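Local atomic coordinates of adhesion G-protein coupled receptor G6 (Danio rerio, PDB entry 6V55), a protein that probably mediates cell adhesion and transmembrane signalling as an adhesion G-protein coupled receptor, with a role linked to myelination and calcium bound in its extracellular region. Residues 620-629 against 642-653; 544-555 against 585-595. All blocks are in the same frame, centred on the assembly; numbering follows the deposited sequence.

Contact 1: residues 620-629 against 642-653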
loop_
_atom_site.group_PDB
_atom_site.type_symbol
_atom_site.label_atom_id
_atom_site.label_comp_id
_atom_site.label_asym_id
_atom_site.label_seq_id
_atom_site.Cartn_x
_atom_site.Cartn_y
_atom_site.Cartn_z
ATOM N N PHE A 620 -23.786 -57.473 -1.832
ATOM C CA PHE A 620 -23.681 -56.539 -2.942
ATOM C C PHE A 620 -24.742 -56.957 -3.952
ATOM O O PHE A 620 -24.635 -58.022 -4.569
ATOM C CB PHE A 620 -22.278 -56.502 -3.560
ATOM C CG PHE A 620 -22.152 -55.524 -4.727
ATOM C CD1 PHE A 620 -21.947 -54.167 -4.493
ATOM C CD2 PHE A 620 -22.276 -55.966 -6.058
ATOM C CE1 PHE A 620 -21.834 -53.258 -5.559
ATOM C CE2 PHE A 620 -22.189 -55.066 -7.130
ATOM C CZ PHE A 620 -21.960 -53.707 -6.876
ATOM N N ASN A 621 -25.767 -56.120 -4.114
ATOM C CA ASN A 621 -26.827 -56.353 -5.087
ATOM C C ASN A 621 -26.779 -55.342 -6.226
ATOM O O ASN A 621 -27.738 -55.223 -6.989
ATOM C CB ASN A 621 -28.193 -56.323 -4.391
ATOM C CG ASN A 621 -29.238 -57.218 -5.073
ATOM O OD1 ASN A 621 -28.920 -57.970 -6.002
ATOM N ND2 ASN A 621 -30.495 -57.129 -4.614
ATOM N N GLY A 622 -25.688 -54.609 -6.361
ATOM C CA GLY A 622 -25.592 -53.559 -7.354
ATOM C C GLY A 622 -25.526 -52.187 -6.705
ATOM O O GLY A 622 -25.736 -52.022 -5.502
ATOM N N SER A 623 -25.219 -51.186 -7.535
ATOM C CA SER A 623 -24.992 -49.831 -7.039
ATOM C C SER A 623 -25.188 -48.837 -8.178
ATOM O O SER A 623 -24.857 -49.138 -9.332
ATOM C CB SER A 623 -23.580 -49.682 -6.445
ATOM O OG SER A 623 -23.510 -48.640 -5.486
ATOM N N THR A 624 -25.728 -47.660 -7.851
ATOM C CA THR A 624 -25.836 -46.543 -8.784
ATOM C C THR A 624 -25.234 -45.319 -8.121
ATOM O O THR A 624 -25.587 -45.005 -6.982
ATOM C CB THR A 624 -27.290 -46.269 -9.186
ATOM O OG1 THR A 624 -27.783 -47.369 -9.962
ATOM C CG2 THR A 624 -27.412 -44.989 -10.021
ATOM N N LEU A 625 -24.296 -44.659 -8.810
ATOM C CA LEU A 625 -23.599 -43.495 -8.280
ATOM C C LEU A 625 -23.687 -42.379 -9.306
ATOM O O LEU A 625 -23.789 -42.641 -10.509
ATOM C CB LEU A 625 -22.123 -43.785 -7.965
ATOM C CG LEU A 625 -21.734 -44.909 -7.006
ATOM C CD1 LEU A 625 -21.464 -46.204 -7.761
ATOM C CD2 LEU A 625 -20.493 -44.494 -6.274
ATOM N N SER A 626 -23.604 -41.134 -8.828
ATOM C CA SER A 626 -24.056 -39.992 -9.610
ATOM C C SER A 626 -23.304 -38.726 -9.219
ATOM O O SER A 626 -23.078 -38.459 -8.037
ATOM C CB SER A 626 -25.560 -39.787 -9.406
ATOM O OG SER A 626 -26.133 -39.000 -10.428
ATOM N N ALA A 627 -22.942 -37.933 -10.223
ATOM C CA ALA A 627 -22.313 -36.636 -10.026
ATOM C C ALA A 627 -23.254 -35.521 -10.470
ATOM O O ALA A 627 -23.875 -35.604 -11.534
ATOM C CB ALA A 627 -21.001 -36.550 -10.801
ATOM N N PHE A 628 -23.326 -34.459 -9.674
ATOM C CA PHE A 628 -24.288 -33.389 -9.905
ATOM C C PHE A 628 -23.792 -32.121 -9.215
ATOM O O PHE A 628 -22.924 -32.179 -8.338
ATOM C CB PHE A 628 -25.690 -33.796 -9.412
ATOM C CG PHE A 628 -25.845 -33.810 -7.900
ATOM C CD1 PHE A 628 -25.311 -34.851 -7.125
ATOM C CD2 PHE A 628 -26.551 -32.796 -7.257
ATOM C CE1 PHE A 628 -25.465 -34.874 -5.740
ATOM C CE2 PHE A 628 -26.708 -32.802 -5.868
ATOM C CZ PHE A 628 -26.166 -33.847 -5.111
ATOM N N ILE A 629 -24.347 -30.971 -9.637
ATOM C CA ILE A 629 -24.130 -29.669 -8.995
ATOM C C ILE A 629 -25.466 -29.139 -8.495
ATOM O O ILE A 629 -26.416 -29.003 -9.276
ATOM C CB ILE A 629 -23.493 -28.633 -9.937
ATOM C CG1 ILE A 629 -22.469 -29.268 -10.882
ATOM C CG2 ILE A 629 -22.863 -27.538 -9.114
ATOM C CD1 ILE A 629 -21.796 -28.268 -11.820
ATOM N N SER A 642 -28.488 -42.913 -5.521
ATOM C CA SER A 642 -29.464 -42.730 -6.578
ATOM C C SER A 642 -28.793 -42.072 -7.777
ATOM O O SER A 642 -27.626 -41.701 -7.725
ATOM C CB SER A 642 -30.623 -41.868 -6.075
ATOM O OG SER A 642 -30.145 -40.863 -5.189
ATOM N N GLU A 643 -29.541 -41.948 -8.869
ATOM C CA GLU A 643 -29.198 -41.024 -9.944
ATOM C C GLU A 643 -29.819 -39.675 -9.594
ATOM O O GLU A 643 -31.046 -39.540 -9.574
ATOM C CB GLU A 643 -29.702 -41.529 -11.294
ATOM C CG GLU A 643 -29.617 -40.478 -12.401
ATOM C CD GLU A 643 -30.124 -40.962 -13.758
ATOM O OE1 GLU A 643 -30.653 -42.098 -13.860
ATOM O OE2 GLU A 643 -29.981 -40.187 -14.732
ATOM N N ALA A 644 -28.976 -38.693 -9.287
ATOM C CA ALA A 644 -29.449 -37.369 -8.905
ATOM C C ALA A 644 -30.053 -36.636 -10.099
ATOM O O ALA A 644 -29.794 -36.965 -11.258
ATOM C CB ALA A 644 -28.305 -36.546 -8.318
ATOM N N HIS A 645 -30.870 -35.627 -9.800
ATOM C CA HIS A 645 -31.602 -34.922 -10.844
ATOM C C HIS A 645 -30.686 -33.968 -11.602
ATOM O O HIS A 645 -29.895 -33.231 -10.993
ATOM C CB HIS A 645 -32.790 -34.160 -10.254
ATOM C CG HIS A 645 -33.741 -33.640 -11.287
ATOM N ND1 HIS A 645 -34.211 -32.342 -11.283
ATOM C CD2 HIS A 645 -34.310 -34.241 -12.362
ATOM C CE1 HIS A 645 -35.030 -32.167 -12.306
ATOM N NE2 HIS A 645 -35.107 -33.304 -12.976
ATOM N N ASN A 646 -30.829 -33.987 -12.937
ATOM C CA ASN A 646 -29.956 -33.329 -13.917
ATOM C C ASN A 646 -28.488 -33.695 -13.683
ATOM O O ASN A 646 -27.621 -32.835 -13.507
ATOM C CB ASN A 646 -30.152 -31.805 -13.922
ATOM C CG ASN A 646 -31.551 -31.388 -14.338
ATOM O OD1 ASN A 646 -32.011 -31.697 -15.440
ATOM N ND2 ASN A 646 -32.233 -30.664 -13.456
ATOM N N ALA A 647 -28.229 -35.001 -13.655
ATOM C CA ALA A 647 -26.886 -35.494 -13.389
ATOM C C ALA A 647 -25.975 -35.262 -14.586
ATOM O O ALA A 647 -26.406 -35.293 -15.742
ATOM C CB ALA A 647 -26.910 -36.979 -13.042
ATOM N N LEU A 648 -24.704 -34.999 -14.289
ATOM C CA LEU A 648 -23.685 -34.847 -15.321
ATOM C C LEU A 648 -22.955 -36.148 -15.617
ATOM O O LEU A 648 -22.456 -36.327 -16.739
ATOM C CB LEU A 648 -22.669 -33.779 -14.905
ATOM C CG LEU A 648 -23.268 -32.477 -14.358
ATOM C CD1 LEU A 648 -22.162 -31.548 -13.898
ATOM C CD2 LEU A 648 -24.143 -31.806 -15.410
ATOM N N ALA A 649 -22.882 -37.053 -14.639
ATOM C CA ALA A 649 -22.319 -38.380 -14.854
ATOM C C ALA A 649 -23.033 -39.374 -13.949
ATOM O O ALA A 649 -23.195 -39.117 -12.750
ATOM C CB ALA A 649 -20.818 -38.390 -14.592
ATOM N N VAL A 650 -23.510 -40.480 -14.529
ATOM C CA VAL A 650 -24.116 -41.578 -13.780
ATOM C C VAL A 650 -23.321 -42.838 -14.078
ATOM O O VAL A 650 -23.030 -43.131 -15.246
ATOM C CB VAL A 650 -25.596 -41.801 -14.145
ATOM C CG1 VAL A 650 -26.266 -42.756 -13.150
ATOM C CG2 VAL A 650 -26.362 -40.499 -14.224
ATOM N N VAL A 651 -22.967 -43.580 -13.028
ATOM C CA VAL A 651 -22.284 -44.862 -13.149
ATOM C C VAL A 651 -23.125 -45.899 -12.421
ATOM O O VAL A 651 -23.354 -45.780 -11.213
ATOM C CB VAL A 651 -20.862 -44.811 -12.574
ATOM C CG1 VAL A 651 -20.239 -46.204 -12.561
ATOM C CG2 VAL A 651 -19.994 -43.838 -13.362
ATOM N N THR A 652 -23.586 -46.907 -13.148
ATOM C CA THR A 652 -24.386 -47.984 -12.582
ATOM C C THR A 652 -23.597 -49.280 -12.655
ATOM O O THR A 652 -23.229 -49.723 -13.750
ATOM C CB THR A 652 -25.711 -48.133 -13.320
ATOM O OG1 THR A 652 -26.513 -46.970 -13.075
ATOM C CG2 THR A 652 -26.443 -49.374 -12.829
ATOM N N LEU A 653 -23.333 -49.868 -11.502
ATOM C CA LEU A 653 -22.616 -51.132 -11.446
ATOM C C LEU A 653 -23.622 -52.278 -11.392
ATOM O O LEU A 653 -24.527 -52.249 -10.549
ATOM C CB LEU A 653 -21.698 -51.178 -10.229
ATOM C CG LEU A 653 -20.877 -49.902 -9.957
ATOM C CD1 LEU A 653 -20.186 -49.934 -8.602
ATOM C CD2 LEU A 653 -19.863 -49.671 -11.060
#

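Contact 2: residues 544-555 against 585-595. With NAG (2-acetamido-2-deoxy-beta-D-glucopyranose), chain G; NAG (2-acetamido-2-deoxy-beta-D-glucopyranose), chain L.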
loop_
_atom_site.group_PDB
_atom_site.type_symbol
_atom_site.label_atom_id
_atom_site.label_comp_id
_atom_site.label_asym_id
_atom_site.label_seq_id
_atom_site.Cartn_x
_atom_site.Cartn_y
_atom_site.Cartn_z
ATOM N N VAL A 544 3.664 -33.409 -5.793
ATOM C CA VAL A 544 2.391 -33.972 -5.336
ATOM C C VAL A 544 2.393 -35.494 -5.467
ATOM O O VAL A 544 1.907 -36.199 -4.574
ATOM C CB VAL A 544 1.224 -33.319 -6.109
ATOM C CG1 VAL A 544 -0.086 -34.098 -6.012
ATOM C CG2 VAL A 544 0.999 -31.950 -5.590
ATOM N N MET A 545 3.038 -36.026 -6.513
ATOM C CA MET A 545 3.167 -37.478 -6.648
ATOM C C MET A 545 4.084 -38.076 -5.582
ATOM O O MET A 545 3.795 -39.158 -5.054
ATOM C CB MET A 545 3.682 -37.837 -8.038
ATOM C CG MET A 545 3.833 -39.343 -8.300
ATOM S SD MET A 545 2.295 -40.271 -8.047
ATOM C CE MET A 545 1.873 -40.293 -9.761
ATOM N N GLU A 546 5.167 -37.374 -5.228
ATOM C CA GLU A 546 6.030 -37.846 -4.150
ATOM C C GLU A 546 5.306 -37.794 -2.812
ATOM O O GLU A 546 5.408 -38.727 -2.000
ATOM C CB GLU A 546 7.303 -37.004 -4.091
ATOM C CG GLU A 546 8.127 -36.994 -5.373
ATOM C CD GLU A 546 9.294 -36.000 -5.306
ATOM O OE1 GLU A 546 9.977 -35.800 -6.344
ATOM O OE2 GLU A 546 9.526 -35.418 -4.213
ATOM N N LEU A 547 4.514 -36.739 -2.624
ATOM C CA LEU A 547 3.737 -36.548 -1.417
ATOM C C LEU A 547 2.676 -37.621 -1.262
ATOM O O LEU A 547 2.486 -38.136 -0.162
ATOM C CB LEU A 547 3.084 -35.172 -1.457
ATOM C CG LEU A 547 2.369 -34.664 -0.219
ATOM C CD1 LEU A 547 2.761 -33.238 -0.032
ATOM C CD2 LEU A 547 0.870 -34.772 -0.338
ATOM N N VAL A 548 1.963 -37.954 -2.337
ATOM C CA VAL A 548 0.873 -38.919 -2.219
ATOM C C VAL A 548 1.445 -40.320 -2.007
ATOM O O VAL A 548 0.886 -41.123 -1.252
ATOM C CB VAL A 548 -0.049 -38.798 -3.453
ATOM C CG1 VAL A 548 -1.034 -39.955 -3.580
ATOM C CG2 VAL A 548 -0.840 -37.517 -3.373
ATOM N N ASN A 549 2.652 -40.570 -2.518
ATOM C CA ASN A 549 3.291 -41.868 -2.360
ATOM C C ASN A 549 3.812 -42.109 -0.952
ATOM O O ASN A 549 3.579 -43.183 -0.385
ATOM C CB ASN A 549 4.418 -42.000 -3.359
ATOM C CG ASN A 549 3.963 -42.681 -4.597
ATOM O OD1 ASN A 549 3.377 -43.769 -4.524
ATOM N ND2 ASN A 549 4.156 -42.038 -5.745
ATOM N N ILE A 550 4.504 -41.142 -0.356
ATOM C CA ILE A 550 5.105 -41.444 0.935
ATOM C C ILE A 550 4.150 -41.235 2.112
ATOM O O ILE A 550 4.346 -41.862 3.161
ATOM C CB ILE A 550 6.432 -40.675 1.113
ATOM C CG1 ILE A 550 7.398 -41.479 1.995
ATOM C CG2 ILE A 550 6.217 -39.287 1.670
ATOM C CD1 ILE A 550 8.865 -41.110 1.812
ATOM N N ALA A 551 3.080 -40.455 1.953
ATOM C CA ALA A 551 2.294 -40.061 3.111
ATOM C C ALA A 551 1.067 -40.946 3.275
ATOM O O ALA A 551 0.577 -41.556 2.328
ATOM C CB ALA A 551 1.867 -38.596 3.018
ATOM N N LYS A 552 0.590 -41.029 4.513
ATOM C CA LYS A 552 -0.703 -41.625 4.799
ATOM C C LYS A 552 -1.751 -40.533 4.683
ATOM O O LYS A 552 -1.537 -39.408 5.140
ATOM C CB LYS A 552 -0.720 -42.261 6.194
ATOM C CG LYS A 552 0.490 -43.173 6.478
ATOM C CD LYS A 552 0.160 -44.301 7.476
ATOM C CE LYS A 552 0.601 -45.693 6.958
ATOM N NZ LYS A 552 -0.202 -46.236 5.799
ATOM N N ILE A 553 -2.879 -40.860 4.058
ATOM C CA ILE A 553 -3.820 -39.856 3.571
ATOM C C ILE A 553 -5.116 -39.922 4.367
ATOM O O ILE A 553 -5.826 -40.932 4.313
ATOM C CB ILE A 553 -4.115 -40.050 2.078
ATOM C CG1 ILE A 553 -2.819 -40.199 1.266
ATOM C CG2 ILE A 553 -4.978 -38.928 1.605
ATOM C CD1 ILE A 553 -2.007 -38.992 1.204
ATOM N N ASN A 554 -5.437 -38.847 5.093
ATOM C CA ASN A 554 -6.791 -38.632 5.588
ATOM C C ASN A 554 -7.427 -37.502 4.774
ATOM O O ASN A 554 -6.856 -37.046 3.763
ATOM C CB ASN A 554 -6.847 -38.357 7.105
ATOM C CG ASN A 554 -5.730 -37.471 7.611
ATOM O OD1 ASN A 554 -5.267 -36.568 6.913
ATOM N ND2 ASN A 554 -5.297 -37.726 8.860
ATOM N N ALA A 555 -8.614 -37.069 5.226
ATOM C CA ALA A 555 -9.470 -36.147 4.478
ATOM C C ALA A 555 -8.831 -34.781 4.255
ATOM O O ALA A 555 -8.885 -34.256 3.136
ATOM C CB ALA A 555 -10.792 -35.951 5.208
ATOM N N LYS A 585 -2.308 -40.049 -12.316
ATOM C CA LYS A 585 -1.876 -41.199 -11.532
ATOM C C LYS A 585 -1.789 -40.864 -10.045
ATOM O O LYS A 585 -2.083 -41.732 -9.215
ATOM C CB LYS A 585 -0.548 -41.741 -12.082
ATOM C CG LYS A 585 -0.672 -42.573 -13.358
ATOM C CD LYS A 585 0.676 -42.797 -14.016
ATOM C CE LYS A 585 0.694 -44.066 -14.867
ATOM N NZ LYS A 585 2.076 -44.442 -15.309
ATOM N N ALA A 586 -1.487 -39.602 -9.689
ATOM C CA ALA A 586 -1.441 -39.206 -8.275
ATOM C C ALA A 586 -2.821 -39.080 -7.643
ATOM O O ALA A 586 -2.978 -39.393 -6.454
ATOM C CB ALA A 586 -0.718 -37.874 -8.100
ATOM N N VAL A 587 -3.810 -38.584 -8.395
ATOM C CA VAL A 587 -5.197 -38.576 -7.929
ATOM C C VAL A 587 -5.716 -40.005 -7.754
ATOM O O VAL A 587 -6.432 -40.302 -6.785
ATOM C CB VAL A 587 -6.054 -37.750 -8.907
ATOM C CG1 VAL A 587 -7.527 -37.929 -8.689
ATOM C CG2 VAL A 587 -5.760 -36.334 -8.704
ATOM N N ASP A 588 -5.305 -40.919 -8.646
ATOM C CA ASP A 588 -5.770 -42.307 -8.611
ATOM C C ASP A 588 -5.271 -43.034 -7.371
ATOM O O ASP A 588 -6.024 -43.778 -6.729
ATOM C CB ASP A 588 -5.300 -43.064 -9.861
ATOM C CG ASP A 588 -6.068 -42.684 -11.137
ATOM O OD1 ASP A 588 -5.633 -43.159 -12.219
ATOM O OD2 ASP A 588 -7.060 -41.902 -11.069
ATOM N N GLU A 589 -4.027 -42.787 -6.991
ATOM C CA GLU A 589 -3.469 -43.454 -5.827
ATOM C C GLU A 589 -3.877 -42.792 -4.530
ATOM O O GLU A 589 -3.881 -43.475 -3.502
ATOM C CB GLU A 589 -1.949 -43.492 -5.909
ATOM C CG GLU A 589 -1.362 -44.719 -5.248
ATOM C CD GLU A 589 -0.044 -44.411 -4.633
ATOM O OE1 GLU A 589 0.487 -43.320 -4.954
ATOM O OE2 GLU A 589 0.460 -45.258 -3.857
ATOM N N LEU A 590 -4.187 -41.484 -4.563
ATOM C CA LEU A 590 -4.752 -40.787 -3.404
ATOM C C LEU A 590 -6.068 -41.416 -2.983
ATOM O O LEU A 590 -6.296 -41.655 -1.792
ATOM C CB LEU A 590 -4.949 -39.307 -3.737
ATOM C CG LEU A 590 -5.703 -38.385 -2.792
ATOM C CD1 LEU A 590 -4.696 -37.737 -1.907
ATOM C CD2 LEU A 590 -6.430 -37.287 -3.547
ATOM N N VAL A 591 -6.894 -41.788 -3.966
ATOM C CA VAL A 591 -8.190 -42.399 -3.716
ATOM C C VAL A 591 -8.031 -43.831 -3.191
ATOM O O VAL A 591 -8.829 -44.290 -2.359
ATOM C CB VAL A 591 -9.017 -42.282 -5.022
ATOM C CG1 VAL A 591 -10.310 -43.009 -4.949
ATOM C CG2 VAL A 591 -9.347 -40.818 -5.258
ATOM N N GLN A 592 -6.986 -44.538 -3.613
ATOM C CA GLN A 592 -6.739 -45.874 -3.076
ATOM C C GLN A 592 -6.303 -45.827 -1.615
ATOM O O GLN A 592 -6.670 -46.710 -0.834
ATOM C CB GLN A 592 -5.669 -46.583 -3.906
ATOM C CG GLN A 592 -6.046 -46.795 -5.361
ATOM C CD GLN A 592 -7.165 -47.799 -5.526
ATOM O OE1 GLN A 592 -7.280 -48.754 -4.744
ATOM N NE2 GLN A 592 -8.009 -47.588 -6.540
ATOM N N LYS A 593 -5.590 -44.779 -1.217
ATOM C CA LYS A 593 -4.909 -44.738 0.065
ATOM C C LYS A 593 -5.658 -43.965 1.122
ATOM O O LYS A 593 -5.158 -43.864 2.250
ATOM C CB LYS A 593 -3.532 -44.087 -0.082
ATOM C CG LYS A 593 -2.542 -44.890 -0.865
ATOM C CD LYS A 593 -1.241 -44.992 -0.145
ATOM C CE LYS A 593 -0.682 -43.644 0.138
ATOM N NZ LYS A 593 0.740 -43.636 -0.258
ATOM N N ILE A 594 -6.785 -43.355 0.783
ATOM C CA ILE A 594 -7.413 -42.422 1.709
ATOM C C ILE A 594 -8.075 -43.206 2.838
ATOM O O ILE A 594 -8.679 -44.264 2.612
ATOM C CB ILE A 594 -8.390 -41.483 0.975
ATOM C CG1 ILE A 594 -9.044 -40.539 1.942
ATOM C CG2 ILE A 594 -9.501 -42.202 0.237
ATOM C CD1 ILE A 594 -9.426 -39.352 1.286
ATOM N N GLU A 595 -7.822 -42.775 4.074
ATOM C CA GLU A 595 -8.461 -43.341 5.250
ATOM C C GLU A 595 -9.660 -42.472 5.611
ATOM O O GLU A 595 -9.533 -41.247 5.688
ATOM C CB GLU A 595 -7.468 -43.424 6.411
ATOM C CG GLU A 595 -6.313 -44.412 6.201
ATOM C CD GLU A 595 -4.958 -43.856 6.654
ATOM O OE1 GLU A 595 -3.973 -43.972 5.881
ATOM O OE2 GLU A 595 -4.880 -43.288 7.772
HETATM C C1 NAG G . -4.211 -37.064 9.582
HETATM C C2 NAG G . -4.624 -36.445 10.944
HETATM C C3 NAG G . -3.389 -36.070 11.788
HETATM C C4 NAG G . -2.394 -37.219 11.892
HETATM C C5 NAG G . -2.000 -37.695 10.497
HETATM C C6 NAG G . -1.068 -38.888 10.519
HETATM C C7 NAG G . -6.799 -35.308 10.796
HETATM C C8 NAG G . -7.497 -33.997 10.583
HETATM N N2 NAG G . -5.464 -35.274 10.746
HETATM O O3 NAG G . -3.806 -35.703 13.101
HETATM O O4 NAG G . -1.235 -36.801 12.610
HETATM O O5 NAG G . -3.183 -38.101 9.794
HETATM O O6 NAG G . -1.229 -39.729 9.383
HETATM O O7 NAG G . -7.416 -36.353 10.999
HETATM C C1 NAG L . -1.472 -50.660 -5.766
HETATM C C2 NAG L . -0.859 -50.036 -4.504
HETATM C C3 NAG L . 0.352 -49.180 -4.882
HETATM C C4 NAG L . 1.376 -50.005 -5.661
HETATM C C5 NAG L . 0.727 -50.690 -6.873
HETATM C C6 NAG L . 1.658 -51.664 -7.564
HETATM C C7 NAG L . -1.972 -49.290 -2.444
HETATM C C8 NAG L . -3.064 -48.443 -1.870
HETATM N N2 NAG L . -1.845 -49.252 -3.775
HETATM O O3 NAG L . 0.944 -48.637 -3.704
HETATM O O4 NAG L . 2.435 -49.168 -6.109
HETATM O O5 NAG L . -0.445 -51.436 -6.481
HETATM O O6 NAG L . 0.942 -52.694 -8.237
HETATM O O7 NAG L . -1.237 -49.977 -1.734
HETATM O O HOH W 1 -2.566 -44.336 3.890
HETATM O O HOH W 2 -10.157 -38.769 6.876
#

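Contact 1: residues 620-629 against 642-653
Leu625 and Val651 form a reciprocal pair at the middle of two antiparallel strands: Leu625 N donates to Val651 O at 2.8 Å, and Val651 N returns a nearly straight bond to Leu625 O. Two residues along, the hydrogen-bonded pair Ser623 and Leu653 repeats the exchange, with Ser623 N to Leu653 O the longer bond at 3.3 Å. At the far end a classic beta bulge lets Ala627 face two residues, so that its N gives to Ala649 O while its O takes the N-H of Leu648 at 2.9 Å. The side chains of Thr624 and Thr652 lie alongside one another, pointing the same way, and their OG1 atoms share a weak bond of 3.4 Å. Ser626 is buried; with OG anti to the backbone N (chi1 -161°), its hydroxyl accepts Ala644 N at 3.1 Å and fastens the loop against the strand. Ala644 CB rests over one face of the Phe628 ring, 4.0 Å from the centroid, a CH-pi contact. Backbone bonds continue the sheet on both flanks: Ser626 and Phe628 pair with strand 637-639, and Leu648, Val650 and Thr652 with strand 714-719, while Ser623 and Ala627 pack on strand 671-677 of another sheet.

Contact 2: residues 544-555 against 585-595
Val548 sets its CG1 methyl against Ala586 O (3.5 Å) and the backbone N of Leu590, and crosses the Leu590 side chain at about a right angle. Leu590 CD1 meets Ile553 CG2 at 3.7 Å, again crosswise, and also approaches Val548 CG2, so one leucine branch bridges the helix and the segment after it. Met545 starts with CG anti to the backbone N (chi1 -179°) and bends twice beyond, which lays SD 3.9 Å from Ala586 CB and carries CE over Ala586 N and against Lys585 CB. The small alanine allows close approach in a pair of helices 18° from parallel, with axes 9.3 Å apart. Lys593 bends back to the C-terminal end of helix 544-550, where NZ donates in the carbonyl plane to Val548 O at 2.7 Å and more weakly to Ala551 O; its positive charge probably also suits the helix's negative pole. With an alanine in its place, Val548 O would probably lose this donor and the helix end its nearby positive charge. Glu595 N gives a straight bond of 2.7 Å to Ile553 O, and a water takes the N-H of Ala555 and donates to Glu595 O. Asn554, at the N-cap position of the next helix, carries an N-linked sugar on ND2. Near-parallel helices joined through an intervening one are consistent with the helical subdomain of a GAIN domain, which precedes its beta-sandwich subdomain with the GPS motif.

Contact 2 comes first along the chain and contact 1 follows it, one in the helical and the other in the beta part of what is probably a single GAIN domain. Their centres are 25 Å apart and their nearest atoms about 10 Å, so they do not touch. Strand 671-677 mediates between them: Ile672, Phe674 and Phe676 meet residues of contact 1, whereas the alternating Asn673 and Met675 meet helix 573-593 of contact 2. In contact 2 one sugar is bonded to Asn554 and another sits beside Glu589 and Lys593. The side chain of Leu648 in contact 1 is about 8 Å from a bound NAG. The sheet of contact 1 also includes strand 760-765, from the GPS motif.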